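Local structure of mannitol dehydrogenase (Pseudomonas fluorescens, 1LJ8) at residues 165-177 with 203-217. The protein probably catalyses the NAD-dependent interconversion of mannitol and fructose, as a long-chain mannitol 2-dehydrogenase that binds NAD in a Rossmann domain. Sequence-based numbering, arbitrary orientation.
Sequences VFGFICAALTQRR and LLAFAALHNAELHDW
Arg177 lies along the indole of Trp217 and grips Glu213, closing one end of a helix-on-helix packing in the Rossmann domain. Here helix 165-177 crosses helix 203-210 at -67° and also packs on helix 212-217, whose N-cap is Asn211. From CB the arginine chain runs over one face of the indole: Arg177 CG sits 3.4 Å from Trp217 CZ2, and CD lies over the six-membered ring in a CH-pi contact. Arg177 NE passes over the pyrrole side, 3.4 Å from Trp217 CD1, a stacking contact and not a hydrogen bond, since NE and the indole NE1 are both donors. A bend at chi3 (63°) lays the guanidinium nearly flat over the five-membered ring, a cation-pi stack with Arg177 CZ 3.7 Å from the centroid of that Trp217 ring. At the tip NH1 and NH2 each donate to a separate oxygen of the Glu213 carboxylate. The bond from Arg177 NH1 to Glu213 OE1 (2.8 Å) is almost straight and uses the syn lone pair, whereas that from Arg177 NH2 to Glu213 OE2 (3.0 Å) is more bent and tilted from the guanidinium plane. Stack and salt bridge together fix the rotation of the guanidinium. Cut back to an alanine here, the chain would probably leave one face of the indole uncovered and the Glu213 carboxylate without its positive mate. Farther in, the contact turns apolar. Leu173 CD2 meets the edge of the indole, and Ile169 CG2 packs on Leu203 CD2. Phe166 CB sits centrally over one face of the Phe206 ring, and helix 150-157 touches both phenylalanines through Ile152. Phe166 itself comes within about 7 Å, side chain to ligand, of the bound NAD. Cys170 is a knob in the hole formed by Leu203, Phe206, Ala207 and Leu214; Cys170 SG approaches the edge of the Phe206 ring, 3.7 Å from Phe206 CD2.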
ATOM      1  N   VAL A 165      -4.050   9.043  12.631  1.00 14.81           N
ATOM      2  CA  VAL A 165      -2.778   8.515  13.030  1.00 14.17           C
ATOM      3  C   VAL A 165      -1.898   9.608  13.677  1.00 13.77           C
ATOM      4  O   VAL A 165      -1.158   9.353  14.643  1.00 13.55           O
ATOM      5  CB  VAL A 165      -2.098   7.841  11.774  1.00 15.70           C
ATOM      6  CG1 VAL A 165      -1.953   8.862  10.661  1.00 15.67           C
ATOM      7  CG2 VAL A 165      -0.762   7.291  12.134  1.00 18.34           C
ATOM      8  N   PHE A 166      -1.945  10.823  13.140  1.00 13.86           N
ATOM      9  CA  PHE A 166      -1.110  11.879  13.714  1.00 16.12           C
ATOM     10  C   PHE A 166      -1.524  12.233  15.126  1.00 14.29           C
ATOM     11  O   PHE A 166      -0.665  12.425  15.974  1.00 14.79           O
ATOM     12  CB  PHE A 166      -1.171  13.124  12.839  1.00 16.81           C
ATOM     13  CG  PHE A 166      -0.790  12.853  11.416  1.00 19.55           C
ATOM     14  CD1 PHE A 166      -1.755  12.808  10.433  1.00 20.68           C
ATOM     15  CD2 PHE A 166       0.532  12.560  11.098  1.00 21.35           C
ATOM     16  CE1 PHE A 166      -1.413  12.458   9.109  1.00 23.08           C
ATOM     17  CE2 PHE A 166       0.895  12.207   9.792  1.00 25.59           C
ATOM     18  CZ  PHE A 166      -0.088  12.154   8.795  1.00 24.18           C
ATOM     19  N   GLY A 167      -2.829  12.335  15.360  1.00 15.32           N
ATOM     20  CA  GLY A 167      -3.329  12.670  16.696  1.00 13.11           C
ATOM     21  C   GLY A 167      -2.974  11.586  17.685  1.00 12.94           C
ATOM     22  O   GLY A 167      -2.548  11.878  18.810  1.00 13.43           O
ATOM     23  N   PHE A 168      -3.131  10.324  17.291  1.00 13.36           N
ATOM     24  CA  PHE A 168      -2.777   9.236  18.200  1.00 12.25           C
ATOM     25  C   PHE A 168      -1.296   9.175  18.486  1.00 14.10           C
ATOM     26  O   PHE A 168      -0.880   8.970  19.640  1.00 13.16           O
ATOM     27  CB  PHE A 168      -3.280   7.877  17.671  1.00 12.70           C
ATOM     28  CG  PHE A 168      -4.690   7.595  18.073  1.00 13.83           C
ATOM     29  CD1 PHE A 168      -5.732   7.692  17.148  1.00 14.35           C
ATOM     30  CD2 PHE A 168      -4.990   7.313  19.426  1.00 14.31           C
ATOM     31  CE1 PHE A 168      -7.067   7.514  17.551  1.00 15.54           C
ATOM     32  CE2 PHE A 168      -6.342   7.138  19.823  1.00 13.09           C
ATOM     33  CZ  PHE A 168      -7.354   7.245  18.870  1.00 14.18           C
ATOM     34  N   ILE A 169      -0.467   9.287  17.438  1.00 12.27           N
ATOM     35  CA  ILE A 169       0.969   9.251  17.712  1.00 12.70           C
ATOM     36  C   ILE A 169       1.403  10.427  18.608  1.00 12.41           C
ATOM     37  O   ILE A 169       2.184  10.228  19.527  1.00 14.44           O
ATOM     38  CB  ILE A 169       1.784   9.264  16.391  1.00 12.28           C
ATOM     39  CG1 ILE A 169       1.670   7.857  15.783  1.00 13.03           C
ATOM     40  CG2 ILE A 169       3.260   9.648  16.641  1.00 13.25           C
ATOM     41  CD1 ILE A 169       2.166   7.784  14.327  1.00 14.40           C
ATOM     42  N   CYS A 170       0.906  11.627  18.353  1.00 15.27           N
ATOM     43  CA  CYS A 170       1.318  12.764  19.205  1.00 16.02           C
ATOM     44  C   CYS A 170       0.854  12.589  20.615  1.00 16.44           C
ATOM     45  O   CYS A 170       1.597  12.882  21.549  1.00 15.62           O
ATOM     46  CB  CYS A 170       0.772  14.089  18.671  1.00 18.73           C
ATOM     47  SG  CYS A 170       1.725  14.680  17.253  1.00 20.07           S
ATOM     48  N   ALA A 171      -0.384  12.119  20.799  1.00 14.90           N
ATOM     49  CA  ALA A 171      -0.838  11.953  22.180  1.00 15.64           C
ATOM     50  C   ALA A 171      -0.009  10.877  22.894  1.00 15.99           C
ATOM     51  O   ALA A 171       0.278  10.990  24.099  1.00 15.89           O
ATOM     52  CB  ALA A 171      -2.361  11.598  22.228  1.00 14.80           C
ATOM     53  N   ALA A 172       0.377   9.806  22.189  1.00 15.51           N
ATOM     54  CA  ALA A 172       1.163   8.763  22.815  1.00 13.90           C
ATOM     55  C   ALA A 172       2.561   9.274  23.174  1.00 15.02           C
ATOM     56  O   ALA A 172       3.080   8.937  24.243  1.00 15.41           O
ATOM     57  CB  ALA A 172       1.317   7.524  21.880  1.00 14.47           C
ATOM     58  N   LEU A 173       3.164  10.050  22.274  1.00 14.93           N
ATOM     59  CA  LEU A 173       4.525  10.529  22.548  1.00 15.26           C
ATOM     60  C   LEU A 173       4.514  11.486  23.731  1.00 17.34           C
ATOM     61  O   LEU A 173       5.412  11.442  24.554  1.00 17.85           O
ATOM     62  CB  LEU A 173       5.120  11.189  21.308  1.00 15.00           C
ATOM     63  CG  LEU A 173       5.461  10.149  20.191  1.00 13.82           C
ATOM     64  CD1 LEU A 173       5.813  10.890  18.903  1.00 13.96           C
ATOM     65  CD2 LEU A 173       6.656   9.274  20.598  1.00 13.51           C
ATOM     66  N   THR A 174       3.492  12.325  23.816  1.00 18.73           N
ATOM     67  CA  THR A 174       3.385  13.254  24.947  1.00 19.11           C
ATOM     68  C   THR A 174       3.301  12.483  26.272  1.00 19.75           C
ATOM     69  O   THR A 174       4.007  12.805  27.251  1.00 19.18           O
ATOM     70  CB  THR A 174       2.159  14.144  24.766  1.00 20.38           C
ATOM     71  OG1 THR A 174       2.354  14.950  23.594  1.00 20.93           O
ATOM     72  CG2 THR A 174       1.947  15.046  26.001  1.00 21.69           C
ATOM     73  N   GLN A 175       2.460  11.449  26.298  1.00 18.52           N
ATOM     74  CA  GLN A 175       2.300  10.603  27.492  1.00 18.85           C
ATOM     75  C   GLN A 175       3.611   9.879  27.837  1.00 20.70           C
ATOM     76  O   GLN A 175       3.990   9.800  29.029  1.00 19.77           O
ATOM     77  CB  GLN A 175       1.165   9.591  27.256  1.00 19.51           C
ATOM     78  CG  GLN A 175       0.759   8.773  28.499  1.00 21.88           C
ATOM     79  CD  GLN A 175      -0.572   8.074  28.305  1.00 21.28           C
ATOM     80  OE1 GLN A 175      -1.586   8.726  28.035  1.00 25.03           O
ATOM     81  NE2 GLN A 175      -0.591   6.748  28.459  1.00 21.83           N
ATOM     82  N   ARG A 176       4.305   9.330  26.829  1.00 19.72           N
ATOM     83  CA  ARG A 176       5.582   8.671  27.097  1.00 19.99           C
ATOM     84  C   ARG A 176       6.571   9.658  27.735  1.00 22.07           C
ATOM     85  O   ARG A 176       7.233   9.327  28.739  1.00 23.35           O
ATOM     86  CB  ARG A 176       6.227   8.067  25.815  1.00 18.33           C
ATOM     87  CG  ARG A 176       5.410   6.893  25.237  1.00 17.09           C
ATOM     88  CD  ARG A 176       5.936   6.471  23.845  1.00 14.18           C
ATOM     89  NE  ARG A 176       7.091   5.565  23.920  1.00 15.81           N
ATOM     90  CZ  ARG A 176       7.025   4.239  23.865  1.00 15.70           C
ATOM     91  NH1 ARG A 176       5.859   3.615  23.716  1.00 16.48           N
ATOM     92  NH2 ARG A 176       8.123   3.520  24.016  1.00 16.16           N
ATOM     93  N   ARG A 177       6.660  10.854  27.163  1.00 23.26           N
ATOM     94  CA  ARG A 177       7.572  11.881  27.695  1.00 27.33           C
ATOM     95  C   ARG A 177       7.294  12.208  29.163  1.00 28.40           C
ATOM     96  O   ARG A 177       8.220  12.338  29.970  1.00 27.83           O
ATOM     97  CB  ARG A 177       7.452  13.165  26.909  1.00 27.31           C
ATOM     98  CG  ARG A 177       7.861  13.055  25.495  1.00 29.63           C
ATOM     99  CD  ARG A 177       7.791  14.435  24.889  1.00 29.56           C
ATOM    100  NE  ARG A 177       8.728  15.360  25.538  1.00 28.71           N
ATOM    101  CZ  ARG A 177       8.710  16.675  25.355  1.00 30.31           C
ATOM    102  NH1 ARG A 177       7.784  17.229  24.564  1.00 30.08           N
ATOM    103  NH2 ARG A 177       9.664  17.435  25.900  1.00 30.33           N
ATOM    104  N   LEU A 203       4.287  14.148  10.277  1.00 13.75           N
ATOM    105  CA  LEU A 203       4.179  14.186  11.740  1.00 13.77           C
ATOM    106  C   LEU A 203       4.744  15.481  12.295  1.00 15.48           C
ATOM    107  O   LEU A 203       4.125  16.096  13.177  1.00 15.93           O
ATOM    108  CB  LEU A 203       4.851  12.984  12.382  1.00 13.80           C
ATOM    109  CG  LEU A 203       4.651  12.896  13.903  1.00 14.37           C
ATOM    110  CD1 LEU A 203       3.165  12.825  14.317  1.00 15.56           C
ATOM    111  CD2 LEU A 203       5.422  11.673  14.375  1.00 14.21           C
ATOM    112  N   LEU A 204       5.878  15.935  11.755  1.00 14.02           N
ATOM    113  CA  LEU A 204       6.462  17.189  12.240  1.00 17.18           C
ATOM    114  C   LEU A 204       5.578  18.371  11.925  1.00 16.48           C
ATOM    115  O   LEU A 204       5.411  19.263  12.781  1.00 17.89           O
ATOM    116  CB  LEU A 204       7.864  17.422  11.642  1.00 16.13           C
ATOM    117  CG  LEU A 204       8.946  16.459  12.147  1.00 17.81           C
ATOM    118  CD1 LEU A 204      10.297  16.869  11.481  1.00 17.16           C
ATOM    119  CD2 LEU A 204       9.081  16.512  13.682  1.00 20.68           C
ATOM    120  N   ALA A 205       4.997  18.408  10.729  1.00 15.61           N
ATOM    121  CA  ALA A 205       4.119  19.527  10.354  1.00 16.65           C
ATOM    122  C   ALA A 205       2.908  19.564  11.289  1.00 18.41           C
ATOM    123  O   ALA A 205       2.469  20.633  11.767  1.00 18.27           O
ATOM    124  CB  ALA A 205       3.654  19.383   8.947  1.00 18.01           C
ATOM    125  N   PHE A 206       2.383  18.383  11.582  1.00 16.71           N
ATOM    126  CA  PHE A 206       1.240  18.300  12.478  1.00 17.02           C
ATOM    127  C   PHE A 206       1.638  18.748  13.892  1.00 16.57           C
ATOM    128  O   PHE A 206       0.927  19.518  14.516  1.00 19.09           O
ATOM    129  CB  PHE A 206       0.714  16.853  12.519  1.00 16.34           C
ATOM    130  CG  PHE A 206      -0.495  16.689  13.391  1.00 15.10           C
ATOM    131  CD1 PHE A 206      -1.775  16.913  12.882  1.00 14.63           C
ATOM    132  CD2 PHE A 206      -0.346  16.299  14.703  1.00 15.56           C
ATOM    133  CE1 PHE A 206      -2.900  16.744  13.696  1.00 16.03           C
ATOM    134  CE2 PHE A 206      -1.468  16.120  15.529  1.00 17.29           C
ATOM    135  CZ  PHE A 206      -2.726  16.342  15.025  1.00 17.26           C
ATOM    136  N   ALA A 207       2.761  18.258  14.388  1.00 14.92           N
ATOM    137  CA  ALA A 207       3.222  18.601  15.719  1.00 16.84           C
ATOM    138  C   ALA A 207       3.439  20.116  15.840  1.00 18.68           C
ATOM    139  O   ALA A 207       3.133  20.708  16.884  1.00 18.63           O
ATOM    140  CB  ALA A 207       4.503  17.853  16.055  1.00 15.42           C
ATOM    141  N   ALA A 208       3.943  20.722  14.763  1.00 18.75           N
ATOM    142  CA  ALA A 208       4.202  22.161  14.736  1.00 20.79           C
ATOM    143  C   ALA A 208       2.926  22.966  14.895  1.00 23.11           C
ATOM    144  O   ALA A 208       2.971  24.097  15.422  1.00 22.97           O
ATOM    145  CB  ALA A 208       4.913  22.551  13.435  1.00 19.14           C
ATOM    146  N   LEU A 209       1.797  22.427  14.426  1.00 23.34           N
ATOM    147  CA  LEU A 209       0.523  23.128  14.602  1.00 25.19           C
ATOM    148  C   LEU A 209       0.097  23.068  16.090  1.00 27.19           C
ATOM    149  O   LEU A 209      -0.784  23.806  16.504  1.00 26.70           O
ATOM    150  CB  LEU A 209      -0.562  22.531  13.701  1.00 24.77           C
ATOM    151  CG  LEU A 209      -0.281  22.760  12.216  1.00 26.35           C
ATOM    152  CD1 LEU A 209      -1.182  21.860  11.390  1.00 26.80           C
ATOM    153  CD2 LEU A 209      -0.464  24.256  11.889  1.00 27.12           C
ATOM    154  N   HIS A 210       0.713  22.184  16.878  1.00 29.75           N
ATOM    155  CA  HIS A 210       0.457  22.101  18.331  1.00 32.63           C
ATOM    156  C   HIS A 210       1.379  23.094  19.035  1.00 33.30           C
ATOM    157  O   HIS A 210       0.925  24.115  19.559  1.00 32.15           O
ATOM    158  CB  HIS A 210       0.753  20.713  18.865  1.00 35.76           C
ATOM    159  CG  HIS A 210      -0.402  19.781  18.743  1.00 36.83           C
ATOM    160  ND1 HIS A 210      -1.532  19.905  19.519  1.00 38.52           N
ATOM    161  CD2 HIS A 210      -0.622  18.735  17.917  1.00 38.32           C
ATOM    162  CE1 HIS A 210      -2.403  18.973  19.177  1.00 39.59           C
ATOM    163  NE2 HIS A 210      -1.875  18.248  18.207  1.00 39.43           N
ATOM    164  N   ASN A 211       2.663  22.764  19.106  1.00 32.96           N
ATOM    165  CA  ASN A 211       3.645  23.676  19.688  1.00 33.99           C
ATOM    166  C   ASN A 211       5.024  23.315  19.197  1.00 34.01           C
ATOM    167  O   ASN A 211       5.301  22.152  18.885  1.00 34.01           O
ATOM    168  CB  ASN A 211       3.587  23.691  21.230  1.00 34.42           C
ATOM    169  CG  ASN A 211       3.891  22.343  21.854  1.00 33.34           C
ATOM    170  OD1 ASN A 211       5.043  21.988  22.056  1.00 34.19           O
ATOM    171  ND2 ASN A 211       2.852  21.599  22.180  1.00 35.12           N
ATOM    172  N   ALA A 212       5.872  24.331  19.078  1.00 33.60           N
ATOM    173  CA  ALA A 212       7.226  24.111  18.621  1.00 34.00           C
ATOM    174  C   ALA A 212       7.934  23.109  19.521  1.00 33.44           C
ATOM    175  O   ALA A 212       8.724  22.291  19.053  1.00 33.02           O
ATOM    176  CB  ALA A 212       7.993  25.437  18.595  1.00 34.57           C
ATOM    177  N   GLU A 213       7.627  23.151  20.817  1.00 31.72           N
ATOM    178  CA  GLU A 213       8.301  22.259  21.739  1.00 29.82           C
ATOM    179  C   GLU A 213       8.082  20.756  21.419  1.00 27.65           C
ATOM    180  O   GLU A 213       9.052  19.977  21.399  1.00 25.97           O
ATOM    181  CB  GLU A 213       7.872  22.580  23.164  1.00 30.79           C
ATOM    182  CG  GLU A 213       8.858  22.114  24.219  1.00 32.72           C
ATOM    183  CD  GLU A 213       8.902  20.604  24.336  1.00 34.20           C
ATOM    184  OE1 GLU A 213       7.818  19.962  24.246  1.00 33.22           O
ATOM    185  OE2 GLU A 213      10.022  20.062  24.540  1.00 35.62           O
ATOM    186  N   LEU A 214       6.836  20.356  21.183  1.00 25.04           N
ATOM    187  CA  LEU A 214       6.554  18.947  20.862  1.00 24.87           C
ATOM    188  C   LEU A 214       7.229  18.624  19.522  1.00 23.26           C
ATOM    189  O   LEU A 214       7.877  17.574  19.390  1.00 23.11           O
ATOM    190  CB  LEU A 214       5.056  18.684  20.755  1.00 26.00           C
ATOM    191  CG  LEU A 214       4.763  17.225  20.334  1.00 28.92           C
ATOM    192  CD1 LEU A 214       5.268  16.246  21.386  1.00 28.77           C
ATOM    193  CD2 LEU A 214       3.266  17.058  20.107  1.00 29.57           C
ATOM    194  N   HIS A 215       7.114  19.551  18.569  1.00 21.48           N
ATOM    195  CA  HIS A 215       7.737  19.413  17.245  1.00 21.25           C
ATOM    196  C   HIS A 215       9.248  19.200  17.391  1.00 22.64           C
ATOM    197  O   HIS A 215       9.852  18.279  16.784  1.00 18.96           O
ATOM    198  CB  HIS A 215       7.480  20.680  16.393  1.00 22.85           C
ATOM    199  CG  HIS A 215       8.398  20.820  15.215  1.00 22.71           C
ATOM    200  ND1 HIS A 215       9.707  21.232  15.339  1.00 22.12           N
ATOM    201  CD2 HIS A 215       8.213  20.546  13.898  1.00 22.84           C
ATOM    202  CE1 HIS A 215      10.291  21.205  14.150  1.00 24.48           C
ATOM    203  NE2 HIS A 215       9.405  20.789  13.261  1.00 22.81           N
ATOM    204  N   ASP A 216       9.871  20.037  18.213  1.00 22.02           N
ATOM    205  CA  ASP A 216      11.315  19.932  18.371  1.00 22.70           C
ATOM    206  C   ASP A 216      11.741  18.637  19.041  1.00 21.93           C
ATOM    207  O   ASP A 216      12.759  18.022  18.662  1.00 19.99           O
ATOM    208  CB  ASP A 216      11.842  21.130  19.180  1.00 25.90           C
ATOM    209  CG  ASP A 216      11.780  22.442  18.404  1.00 28.95           C
ATOM    210  OD1 ASP A 216      11.268  22.491  17.259  1.00 30.46           O
ATOM    211  OD2 ASP A 216      12.255  23.457  18.947  1.00 32.07           O
ATOM    212  N   TRP A 217      10.964  18.211  20.025  1.00 18.24           N
ATOM    213  CA  TRP A 217      11.299  17.001  20.724  1.00 19.57           C
ATOM    214  C   TRP A 217      11.162  15.804  19.772  1.00 18.70           C
ATOM    215  O   TRP A 217      11.992  14.879  19.801  1.00 19.85           O
ATOM    216  CB  TRP A 217      10.381  16.776  21.920  1.00 19.69           C
ATOM    217  CG  TRP A 217      10.780  15.580  22.733  1.00 20.43           C
ATOM    218  CD1 TRP A 217      11.670  15.535  23.774  1.00 21.86           C
ATOM    219  CD2 TRP A 217      10.263  14.261  22.591  1.00 21.16           C
ATOM    220  NE1 TRP A 217      11.729  14.264  24.291  1.00 20.89           N
ATOM    221  CE2 TRP A 217      10.873  13.462  23.580  1.00 21.58           C
ATOM    222  CE3 TRP A 217       9.329  13.675  21.722  1.00 20.06           C
ATOM    223  CZ2 TRP A 217      10.580  12.090  23.727  1.00 21.97           C
ATOM    224  CZ3 TRP A 217       9.040  12.311  21.878  1.00 21.48           C
ATOM    225  CH2 TRP A 217       9.661  11.542  22.865  1.00 20.61           C
TER